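Aeromonas extracellular serine protease (Aeromonas sobria, PDB 3WQB) cleaves peptide bonds after paired basic residues, one of them lysine, as a secreted calcium-binding serine protease of the furin subfamily. Local coordinates at residues Q155-D164 against D192-Q203; G179-A188 against F241-S249. The protein carries 1 engineered substitution. All blocks are in the same frame, centred on the assembly; numbering follows the deposited sequence.

Contact 1 (Q155-D164 against D192-Q203)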
loop_
_atom_site.group_PDB
_atom_site.type_symbol
_atom_site.label_atom_id
_atom_site.label_comp_id
_atom_site.label_asym_id
_atom_site.label_seq_id
_atom_site.Cartn_x
_atom_site.Cartn_y
_atom_site.Cartn_z
ATOM N N GLN A 155 -7.310 -2.655 -16.826
ATOM C CA GLN A 155 -6.224 -3.627 -16.737
ATOM C C GLN A 155 -5.095 -3.340 -17.734
ATOM O O GLN A 155 -3.921 -3.408 -17.374
ATOM C CB GLN A 155 -6.742 -5.058 -16.916
ATOM C CG GLN A 155 -5.706 -6.139 -16.542
ATOM C CD GLN A 155 -5.487 -6.273 -15.051
ATOM O OE1 GLN A 155 -6.140 -5.601 -14.257
ATOM N NE2 GLN A 155 -4.585 -7.173 -14.656
ATOM N N LYS A 156 -5.437 -2.994 -18.971
ATOM C CA LYS A 156 -4.407 -2.740 -19.980
ATOM C C LYS A 156 -3.502 -1.581 -19.551
ATOM O O LYS A 156 -2.309 -1.579 -19.822
ATOM C CB LYS A 156 -5.035 -2.476 -21.353
ATOM C CG LYS A 156 -5.774 -1.167 -21.494
ATOM C CD LYS A 156 -6.109 -0.892 -22.967
ATOM C CE LYS A 156 -6.934 0.375 -23.113
ATOM N NZ LYS A 156 -7.444 0.558 -24.501
ATOM N N ASP A 157 -4.085 -0.605 -18.857
ATOM C CA ASP A 157 -3.334 0.561 -18.396
ATOM C C ASP A 157 -2.496 0.260 -17.147
ATOM O O ASP A 157 -1.367 0.758 -17.026
ATOM C CB ASP A 157 -4.268 1.748 -18.186
ATOM C CG ASP A 157 -4.903 2.215 -19.483
ATOM O OD1 ASP A 157 -4.249 2.091 -20.546
ATOM O OD2 ASP A 157 -6.036 2.721 -19.429
ATOM N N TRP A 158 -3.023 -0.567 -16.236
ATOM C CA TRP A 158 -2.202 -1.029 -15.105
ATOM C C TRP A 158 -0.959 -1.770 -15.614
ATOM O O TRP A 158 0.150 -1.491 -15.182
ATOM C CB TRP A 158 -2.988 -1.926 -14.139
ATOM C CG TRP A 158 -4.047 -1.222 -13.339
ATOM C CD1 TRP A 158 -5.393 -1.453 -13.386
ATOM C CD2 TRP A 158 -3.851 -0.192 -12.359
ATOM N NE1 TRP A 158 -6.051 -0.637 -12.491
ATOM C CE2 TRP A 158 -5.131 0.157 -11.860
ATOM C CE3 TRP A 158 -2.724 0.476 -11.855
ATOM C CZ2 TRP A 158 -5.314 1.144 -10.887
ATOM C CZ3 TRP A 158 -2.909 1.467 -10.894
ATOM C CH2 TRP A 158 -4.194 1.786 -10.413
ATOM N N LEU A 159 -1.155 -2.706 -16.538
ATOM C CA LEU A 159 -0.047 -3.418 -17.162
ATOM C C LEU A 159 0.959 -2.451 -17.792
ATOM O O LEU A 159 2.171 -2.578 -17.582
ATOM C CB LEU A 159 -0.590 -4.375 -18.227
ATOM C CG LEU A 159 -1.351 -5.594 -17.702
ATOM C CD1 LEU A 159 -1.986 -6.319 -18.863
ATOM C CD2 LEU A 159 -0.427 -6.527 -16.914
ATOM N N TYR A 160 0.452 -1.472 -18.545
ATOM C CA TYR A 160 1.302 -0.529 -19.244
ATOM C C TYR A 160 2.225 0.229 -18.285
ATOM O O TYR A 160 3.407 0.460 -18.580
ATOM C CB TYR A 160 0.472 0.454 -20.089
ATOM C CG TYR A 160 1.313 1.165 -21.127
ATOM C CD1 TYR A 160 2.048 2.314 -20.804
ATOM C CD2 TYR A 160 1.408 0.665 -22.425
ATOM C CE1 TYR A 160 2.850 2.943 -21.746
ATOM C CE2 TYR A 160 2.194 1.290 -23.363
ATOM C CZ TYR A 160 2.919 2.424 -23.025
ATOM O OH TYR A 160 3.712 3.037 -23.958
ATOM N N ALA A 161 1.672 0.615 -17.137
ATOM C CA ALA A 161 2.359 1.469 -16.171
ATOM C C ALA A 161 3.284 0.709 -15.232
ATOM O O ALA A 161 4.241 1.285 -14.712
ATOM C CB ALA A 161 1.340 2.229 -15.356
ATOM N N LEU A 162 2.978 -0.564 -14.989
ATOM C CA LEU A 162 3.603 -1.296 -13.897
ATOM C C LEU A 162 4.649 -2.314 -14.371
ATOM O O LEU A 162 5.003 -3.247 -13.647
ATOM C CB LEU A 162 2.532 -1.932 -13.004
ATOM C CG LEU A 162 1.782 -0.937 -12.104
ATOM C CD1 LEU A 162 0.482 -1.535 -11.592
ATOM C CD2 LEU A 162 2.675 -0.460 -10.940
ATOM N N GLY A 163 5.136 -2.143 -15.598
ATOM C CA GLY A 163 6.297 -2.892 -16.063
ATOM C C GLY A 163 6.092 -3.811 -17.239
ATOM O O GLY A 163 7.050 -4.423 -17.688
ATOM N N ASP A 164 4.868 -3.913 -17.746
ATOM C CA ASP A 164 4.576 -4.835 -18.849
ATOM C C ASP A 164 4.913 -4.247 -20.220
ATOM O O ASP A 164 5.161 -4.996 -21.165
ATOM C CB ASP A 164 3.112 -5.278 -18.810
ATOM C CG ASP A 164 2.779 -6.287 -19.888
ATOM O OD1 ASP A 164 3.272 -7.424 -19.799
ATOM O OD2 ASP A 164 1.992 -5.939 -20.795
ATOM N N ASP A 192 -7.313 -10.583 -12.531
ATOM C CA ASP A 192 -6.673 -9.275 -12.643
ATOM C C ASP A 192 -5.519 -9.164 -11.648
ATOM O O ASP A 192 -4.459 -8.642 -11.983
ATOM C CB ASP A 192 -7.683 -8.115 -12.486
ATOM C CG ASP A 192 -8.158 -7.927 -11.062
ATOM O OD1 ASP A 192 -8.872 -8.811 -10.552
ATOM O OD2 ASP A 192 -7.806 -6.894 -10.451
ATOM N N GLN A 193 -5.737 -9.654 -10.430
ATOM C CA GLN A 193 -4.718 -9.596 -9.382
ATOM C C GLN A 193 -3.595 -10.593 -9.623
ATOM O O GLN A 193 -2.430 -10.270 -9.408
ATOM C CB GLN A 193 -5.340 -9.829 -8.010
ATOM C CG GLN A 193 -6.389 -8.800 -7.640
ATOM C CD GLN A 193 -6.970 -9.050 -6.277
ATOM O OE1 GLN A 193 -6.369 -8.687 -5.273
ATOM N NE2 GLN A 193 -8.136 -9.684 -6.227
ATOM N N SER A 194 -3.952 -11.796 -10.063
ATOM C CA SER A 194 -2.953 -12.807 -10.405
ATOM C C SER A 194 -2.024 -12.303 -11.508
ATOM O O SER A 194 -0.808 -12.460 -11.423
ATOM C CB SER A 194 -3.628 -14.116 -10.828
ATOM O OG SER A 194 -2.676 -15.092 -11.206
ATOM N N GLN A 195 -2.598 -11.660 -12.520
ATOM C CA GLN A 195 -1.817 -11.149 -13.639
ATOM C C GLN A 195 -0.819 -10.094 -13.170
ATOM O O GLN A 195 0.347 -10.107 -13.581
ATOM C CB GLN A 195 -2.729 -10.588 -14.725
ATOM C CG GLN A 195 -1.989 -10.123 -15.969
ATOM C CD GLN A 195 -2.923 -9.686 -17.068
ATOM O OE1 GLN A 195 -3.749 -8.802 -16.870
ATOM N NE2 GLN A 195 -2.788 -10.289 -18.248
ATOM N N LEU A 196 -1.261 -9.181 -12.309
ATOM C CA LEU A 196 -0.346 -8.160 -11.802
ATOM C C LEU A 196 0.695 -8.754 -10.842
ATOM O O LEU A 196 1.865 -8.381 -10.890
ATOM C CB LEU A 196 -1.109 -6.987 -11.177
ATOM C CG LEU A 196 -1.847 -6.131 -12.210
ATOM C CD1 LEU A 196 -2.813 -5.172 -11.537
ATOM C CD2 LEU A 196 -0.875 -5.361 -13.103
ATOM N N ASP A 197 0.284 -9.700 -9.997
ATOM C CA ASP A 197 1.248 -10.356 -9.114
ATOM C C ASP A 197 2.344 -11.055 -9.912
ATOM O O ASP A 197 3.516 -10.974 -9.547
ATOM C CB ASP A 197 0.566 -11.356 -8.184
ATOM C CG ASP A 197 -0.164 -10.690 -7.024
ATOM O OD1 ASP A 197 -0.164 -9.440 -6.913
ATOM O OD2 ASP A 197 -0.741 -11.437 -6.205
ATOM N N ARG A 198 1.965 -11.707 -11.011
ATOM C CA ARG A 198 2.945 -12.403 -11.846
ATOM C C ARG A 198 3.899 -11.406 -12.495
ATOM O O ARG A 198 5.110 -11.657 -12.587
ATOM C CB ARG A 198 2.240 -13.264 -12.893
ATOM C CG ARG A 198 1.560 -14.487 -12.297
ATOM C CD ARG A 198 0.627 -15.148 -13.284
ATOM N NE ARG A 198 -0.151 -16.210 -12.654
ATOM C CZ ARG A 198 -1.002 -16.997 -13.305
ATOM N NH1 ARG A 198 -1.189 -16.848 -14.610
ATOM N NH2 ARG A 198 -1.668 -17.933 -12.644
ATOM N N LEU A 199 3.358 -10.273 -12.941
ATOM C CA LEU A 199 4.194 -9.222 -13.506
ATOM C C LEU A 199 5.177 -8.689 -12.461
ATOM O O LEU A 199 6.366 -8.506 -12.741
ATOM C CB LEU A 199 3.330 -8.078 -14.040
ATOM C CG LEU A 199 4.068 -6.839 -14.545
ATOM C CD1 LEU A 199 4.951 -7.173 -15.746
ATOM C CD2 LEU A 199 3.084 -5.722 -14.866
ATOM N N PHE A 200 4.670 -8.413 -11.261
ATOM C CA PHE A 200 5.512 -7.850 -10.211
ATOM C C PHE A 200 6.617 -8.841 -9.848
ATOM O O PHE A 200 7.744 -8.433 -9.564
ATOM C CB PHE A 200 4.703 -7.520 -8.949
ATOM C CG PHE A 200 3.823 -6.278 -9.024
ATOM C CD1 PHE A 200 3.228 -5.823 -10.209
ATOM C CD2 PHE A 200 3.532 -5.603 -7.843
ATOM C CE1 PHE A 200 2.395 -4.694 -10.186
ATOM C CE2 PHE A 200 2.697 -4.496 -7.820
ATOM C CZ PHE A 200 2.110 -4.046 -8.983
ATOM N N GLU A 201 6.289 -10.135 -9.829
ATOM C CA GLU A 201 7.290 -11.166 -9.541
ATOM C C GLU A 201 8.398 -11.135 -10.587
ATOM O O GLU A 201 9.585 -11.126 -10.245
ATOM C CB GLU A 201 6.639 -12.548 -9.477
ATOM C CG GLU A 201 7.658 -13.676 -9.318
ATOM C CD GLU A 201 7.047 -15.035 -9.051
ATOM O OE1 GLU A 201 5.807 -15.156 -8.956
ATOM O OE2 GLU A 201 7.828 -16.000 -8.946
ATOM N N GLN A 202 8.013 -11.098 -11.860
ATOM C CA GLN A 202 9.009 -11.105 -12.929
ATOM C C GLN A 202 9.889 -9.859 -12.889
ATOM O O GLN A 202 11.095 -9.921 -13.108
ATOM C CB GLN A 202 8.322 -11.245 -14.277
ATOM C CG GLN A 202 7.765 -12.625 -14.491
ATOM C CD GLN A 202 8.790 -13.732 -14.187
ATOM O OE1 GLN A 202 9.948 -13.673 -14.631
ATOM N NE2 GLN A 202 8.358 -14.756 -13.446
ATOM N N GLN A 203 9.266 -8.721 -12.600
ATOM C CA GLN A 203 9.970 -7.455 -12.538
ATOM C C GLN A 203 10.884 -7.338 -11.324
ATOM O O GLN A 203 11.932 -6.703 -11.391
ATOM C CB GLN A 203 8.964 -6.310 -12.561
ATOM C CG GLN A 203 8.402 -6.039 -13.966
ATOM C CD GLN A 203 9.431 -5.378 -14.864
ATOM O OE1 GLN A 203 10.104 -6.043 -15.654
ATOM N NE2 GLN A 203 9.586 -4.073 -14.717
HETATM O O HOH W 1 -6.366 -4.614 -11.738
#
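Leu-196 CD2 meets Leu-159 CD2 at 4.0 Å, a contact that shows how two nearly parallel helices, their short axes 9.3 Å apart at 15°, interlock as knobs into holes. Leu-196 enters the hollow formed by Gln-155, Trp-158, Leu-159 and Leu-162. Leu-199 fills the next one, among Leu-159, Leu-162, Gly-163 and Asp-164; with CG anti to its backbone N (chi1 174°), CD2 lies 3.4 Å from Leu-162 O and CD1 against the Gly-163/Asp-164 peptide. Beside this packing, Leu-162 brings CD1 to the edge of the Phe-200 ring, in the ring plane. Gly-163 lets the helices close in, for its CA lies 3.7 Å from NE2 of Gln-203, whose amide is held by Lys-206 at OE1 and by Arg-169 O at NE2.

Against this close leucine packing, the N-terminal end is polar and hydrated. The bent chain of Gln-155 sends NE2 to Gln-195 OE1 (2.9 Å), the two amides nearly coplanar, and to Asp-192 O (3.1 Å), which also receives Leu-196 N; both bonds fix the amide's rotation. Water links Gln-155 OE1 to OD2 of the partly exposed Asp-192, whose OD1 bonds Ser-190 OG. A second protein chain bonds to the backbone N of Gln-155 and of Asp-192 and, at the far end, to Asp-164 OD1.

Leu-162 and Phe-200 also rest on strand 173-179, between the two helices in sequence: the parallel beta-alpha-beta layering of the subtilase fold.

Contact 2 (G179-A188 against F241-S249)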
loop_
_atom_site.group_PDB
_atom_site.type_symbol
_atom_site.label_atom_id
_atom_site.label_comp_id
_atom_site.label_asym_id
_atom_site.label_seq_id
_atom_site.Cartn_x
_atom_site.Cartn_y
_atom_site.Cartn_z
ATOM N N GLY A 179 -4.242 2.966 -2.923
ATOM C CA GLY A 179 -4.728 1.744 -2.320
ATOM C C GLY A 179 -6.236 1.674 -2.387
ATOM O O GLY A 179 -6.902 2.615 -2.846
ATOM N N MET A 180 -6.763 0.554 -1.909
ATOM C CA MET A 180 -8.188 0.298 -1.951
ATOM C C MET A 180 -8.725 0.059 -0.547
ATOM O O MET A 180 -8.346 -0.910 0.108
ATOM C CB MET A 180 -8.476 -0.903 -2.853
ATOM C CG MET A 180 -9.970 -1.096 -3.115
ATOM S SD MET A 180 -10.296 -2.478 -4.202
ATOM C CE MET A 180 -9.792 -3.789 -3.139
ATOM N N SER A 181 -9.616 0.935 -0.087
ATOM C CA SER A 181 -10.310 0.716 1.181
ATOM C C SER A 181 -11.508 -0.183 0.926
ATOM O O SER A 181 -12.155 -0.074 -0.116
ATOM C CB SER A 181 -10.736 2.040 1.806
ATOM O OG SER A 181 -9.592 2.818 2.134
ATOM N N VAL A 182 -11.788 -1.076 1.869
ATOM C CA VAL A 182 -12.855 -2.062 1.688
ATOM C C VAL A 182 -13.695 -2.184 2.939
ATOM O O VAL A 182 -13.191 -2.001 4.052
ATOM C CB VAL A 182 -12.298 -3.468 1.301
ATOM C CG1 VAL A 182 -11.598 -3.427 -0.044
ATOM C CG2 VAL A 182 -11.362 -4.014 2.375
ATOM N N VAL A 183 -14.971 -2.517 2.741
ATOM C CA VAL A 183 -15.856 -2.886 3.853
ATOM C C VAL A 183 -16.273 -4.355 3.790
ATOM O O VAL A 183 -16.900 -4.873 4.719
ATOM C CB VAL A 183 -17.109 -1.967 3.969
ATOM C CG1 VAL A 183 -16.679 -0.532 4.250
ATOM C CG2 VAL A 183 -17.961 -2.034 2.705
ATOM N N ASP A 184 -15.918 -5.024 2.695
ATOM C CA ASP A 184 -16.135 -6.454 2.556
ATOM C C ASP A 184 -14.842 -7.102 2.102
ATOM O O ASP A 184 -14.118 -6.528 1.293
ATOM C CB ASP A 184 -17.260 -6.756 1.564
ATOM C CG ASP A 184 -18.633 -6.403 2.113
ATOM O OD1 ASP A 184 -19.177 -5.370 1.676
ATOM O OD2 ASP A 184 -19.162 -7.135 2.989
ATOM N N PRO A 185 -14.544 -8.294 2.635
ATOM C CA PRO A 185 -13.277 -8.936 2.338
ATOM C C PRO A 185 -13.194 -9.360 0.883
ATOM O O PRO A 185 -14.210 -9.668 0.251
ATOM C CB PRO A 185 -13.282 -10.161 3.252
ATOM C CG PRO A 185 -14.736 -10.474 3.430
ATOM C CD PRO A 185 -15.406 -9.135 3.489
ATOM N N ARG A 186 -11.985 -9.352 0.349
ATOM C CA ARG A 186 -11.772 -9.835 -1.003
ATOM C C ARG A 186 -10.785 -10.974 -1.055
ATOM O O ARG A 186 -9.854 -11.030 -0.265
ATOM C CB ARG A 186 -11.315 -8.696 -1.905
ATOM C CG ARG A 186 -12.464 -7.811 -2.343
ATOM C CD ARG A 186 -11.962 -6.619 -3.095
ATOM N NE ARG A 186 -13.018 -5.640 -3.302
ATOM C CZ ARG A 186 -13.310 -5.087 -4.475
ATOM N NH1 ARG A 186 -12.616 -5.405 -5.565
ATOM N NH2 ARG A 186 -14.294 -4.205 -4.553
ATOM N N SER A 187 -11.019 -11.894 -1.983
ATOM C CA SER A 187 -10.018 -12.877 -2.368
ATOM C C SER A 187 -8.909 -12.196 -3.186
ATOM O O SER A 187 -9.163 -11.223 -3.900
ATOM C CB SER A 187 -10.679 -13.986 -3.187
ATOM O OG SER A 187 -9.706 -14.805 -3.800
ATOM N N ALA A 188 -7.675 -12.689 -3.078
ATOM C CA ALA A 188 -6.574 -12.132 -3.872
ATOM C C ALA A 188 -6.345 -12.906 -5.177
ATOM O O ALA A 188 -5.452 -12.577 -5.967
ATOM C CB ALA A 188 -5.297 -12.077 -3.040
ATOM N N PHE A 241 -8.878 1.390 12.070
ATOM C CA PHE A 241 -10.080 1.019 11.349
ATOM C C PHE A 241 -9.654 0.223 10.107
ATOM O O PHE A 241 -10.176 -0.858 9.831
ATOM C CB PHE A 241 -10.883 2.282 11.012
ATOM C CG PHE A 241 -12.315 2.029 10.587
ATOM C CD1 PHE A 241 -13.094 1.035 11.184
ATOM C CD2 PHE A 241 -12.899 2.827 9.607
ATOM C CE1 PHE A 241 -14.426 0.842 10.796
ATOM C CE2 PHE A 241 -14.226 2.637 9.214
ATOM C CZ PHE A 241 -14.991 1.648 9.818
ATOM N N GLU A 242 -8.690 0.758 9.367
ATOM C CA GLU A 242 -8.087 0.038 8.254
ATOM C C GLU A 242 -6.779 -0.620 8.666
ATOM O O GLU A 242 -5.755 0.040 8.822
ATOM C CB GLU A 242 -7.858 0.993 7.095
ATOM C CG GLU A 242 -7.311 0.355 5.848
ATOM C CD GLU A 242 -7.377 1.299 4.699
ATOM O OE1 GLU A 242 -8.410 1.283 3.996
ATOM O OE2 GLU A 242 -6.420 2.080 4.520
ATOM N N ASN A 243 -6.833 -1.929 8.870
ATOM C CA ASN A 243 -5.628 -2.715 8.939
ATOM C C ASN A 243 -5.085 -2.816 7.518
ATOM O O ASN A 243 -5.855 -2.999 6.573
ATOM C CB ASN A 243 -5.950 -4.087 9.512
ATOM C CG ASN A 243 -4.726 -4.926 9.732
ATOM O OD1 ASN A 243 -4.096 -5.378 8.776
ATOM N ND2 ASN A 243 -4.388 -5.165 10.991
ATOM N N SER A 244 -3.771 -2.659 7.361
ATOM C CA SER A 244 -3.137 -2.674 6.041
ATOM C C SER A 244 -3.160 -4.011 5.283
ATOM O O SER A 244 -2.790 -4.061 4.103
ATOM C CB SER A 244 -1.712 -2.127 6.153
ATOM O OG SER A 244 -0.957 -2.827 7.119
ATOM N N ASN A 245 -3.582 -5.082 5.956
ATOM C CA ASN A 245 -3.821 -6.365 5.285
ATOM C C ASN A 245 -5.195 -6.457 4.605
ATOM O O ASN A 245 -5.475 -7.436 3.916
ATOM C CB ASN A 245 -3.643 -7.545 6.258
ATOM C CG ASN A 245 -2.241 -8.149 6.225
ATOM O OD1 ASN A 245 -1.620 -8.245 5.176
ATOM N ND2 ASN A 245 -1.764 -8.611 7.380
ATOM N N LEU A 246 -6.065 -5.458 4.788
ATOM C CA LEU A 246 -7.393 -5.543 4.166
ATOM C C LEU A 246 -7.374 -5.409 2.645
ATOM O O LEU A 246 -8.130 -6.089 1.955
ATOM C CB LEU A 246 -8.381 -4.548 4.770
ATOM C CG LEU A 246 -8.761 -4.750 6.232
ATOM C CD1 LEU A 246 -9.692 -3.628 6.688
ATOM C CD2 LEU A 246 -9.389 -6.123 6.463
ATOM N N ASP A 247 -6.516 -4.543 2.119
ATOM C CA ASP A 247 -6.403 -4.381 0.671
ATOM C C ASP A 247 -5.589 -5.563 0.146
ATOM O O ASP A 247 -4.423 -5.709 0.518
ATOM C CB ASP A 247 -5.726 -3.043 0.347
ATOM C CG ASP A 247 -5.419 -2.863 -1.139
ATOM O OD1 ASP A 247 -5.558 -3.822 -1.940
ATOM O OD2 ASP A 247 -5.028 -1.731 -1.498
ATOM N N PRO A 248 -6.214 -6.435 -0.672
ATOM C CA PRO A 248 -5.524 -7.655 -1.126
ATOM C C PRO A 248 -4.133 -7.440 -1.751
ATOM O O PRO A 248 -3.245 -8.278 -1.583
ATOM C CB PRO A 248 -6.502 -8.264 -2.143
ATOM C CG PRO A 248 -7.400 -7.144 -2.544
ATOM C CD PRO A 248 -7.534 -6.283 -1.325
ATOM N N SER A 249 -3.930 -6.321 -2.437
ATOM C CA SER A 249 -2.642 -6.064 -3.078
ATOM C C SER A 249 -1.511 -5.897 -2.068
ATOM O O SER A 249 -0.343 -6.135 -2.382
ATOM C CB SER A 249 -2.725 -4.820 -3.953
ATOM O OG SER A 249 -3.707 -4.995 -4.952
HETATM O O HOH W 2 -8.220 -1.768 2.762
HETATM O O HOH W 3 -6.937 4.451 3.371
HETATM O O HOH W 4 -10.257 -0.683 4.344
HETATM O O HOH W 5 -9.813 -8.217 1.948
#
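Two loops of irregular backbone meet where Ser-181 and Met-180 face Glu-242 and Asp-247, and they illustrate how carboxylates can hold segments that share no sheet or helix. Two direct hydrogen bonds cross. Ser-181 OG donates to Glu-242 OE1 over 2.7 Å, using the syn lone pair of that oxygen; the extended Glu-242 chain, with CG anti to the backbone N (chi1 -177°), carries the carboxylate across the gap. The other oxygen, OE2, bonds Ser-272 OG. The second crossing bond runs from Met-180 N to Asp-247 OD2, 2.9 Å long, and reaches the oxygen from above the carboxylate plane, 54° out of it. Asp-247 OD1 meanwhile takes Ser-249 N, an Asx turn, so each carboxylate oxygen has a backbone N-H and the group is held from both ends.

Water extends this polar network. One molecule accepts from Val-182 N and lies 2.7 Å from Glu-242 OE1, while another joins Arg-186 N to Leu-246 O.

Apolar contacts fill the remainder. Pro-248 is wedged between Met-180, whose CE comes 3.8 Å from its CD, and Ala-188, whose CB meets its CB at 4.1 Å. The Met-180 chain turns at chi3 (68°), which turns CE against the CD-CG side of the proline ring, and its SD sits over the centre of one face of the Arg-186 guanidinium, 3.9 Å above the plane. Val-182 CG2 packs obliquely on Leu-246 CB at 3.9 Å.

Asn-243 starts a type I turn and an Asx turn of its own, shaping the second loop. Gly-179 pairs antiparallel with a strand of another protein's chain, consistent with the substrate-binding segment of subtilases, near His-115, predicted to belong to the charge relay, and the engineered Ala-336 at the position of another.

Both contacts are largely buried, yet they join different kinds of element. Contact 1 packs two helices that flank the central parallel sheet and relies mainly on leucine interdigitation, with polar bonds kept to one end; contact 2 ties the loop leaving strand 173-179 to the loop before strand 255-261, and there carboxylates, turns and bridging waters do more of the work. The segments alternate along the chain: 179-188 lies between the two helices of contact 1, and 241-249 follows the second. They touch directly: Gln-193 NE2 probably bonds to Ser-187 O, while its OE1 packs on Pro-248. Contact 2 lies nearer the centre of the chain, and a second protein chain reaches both.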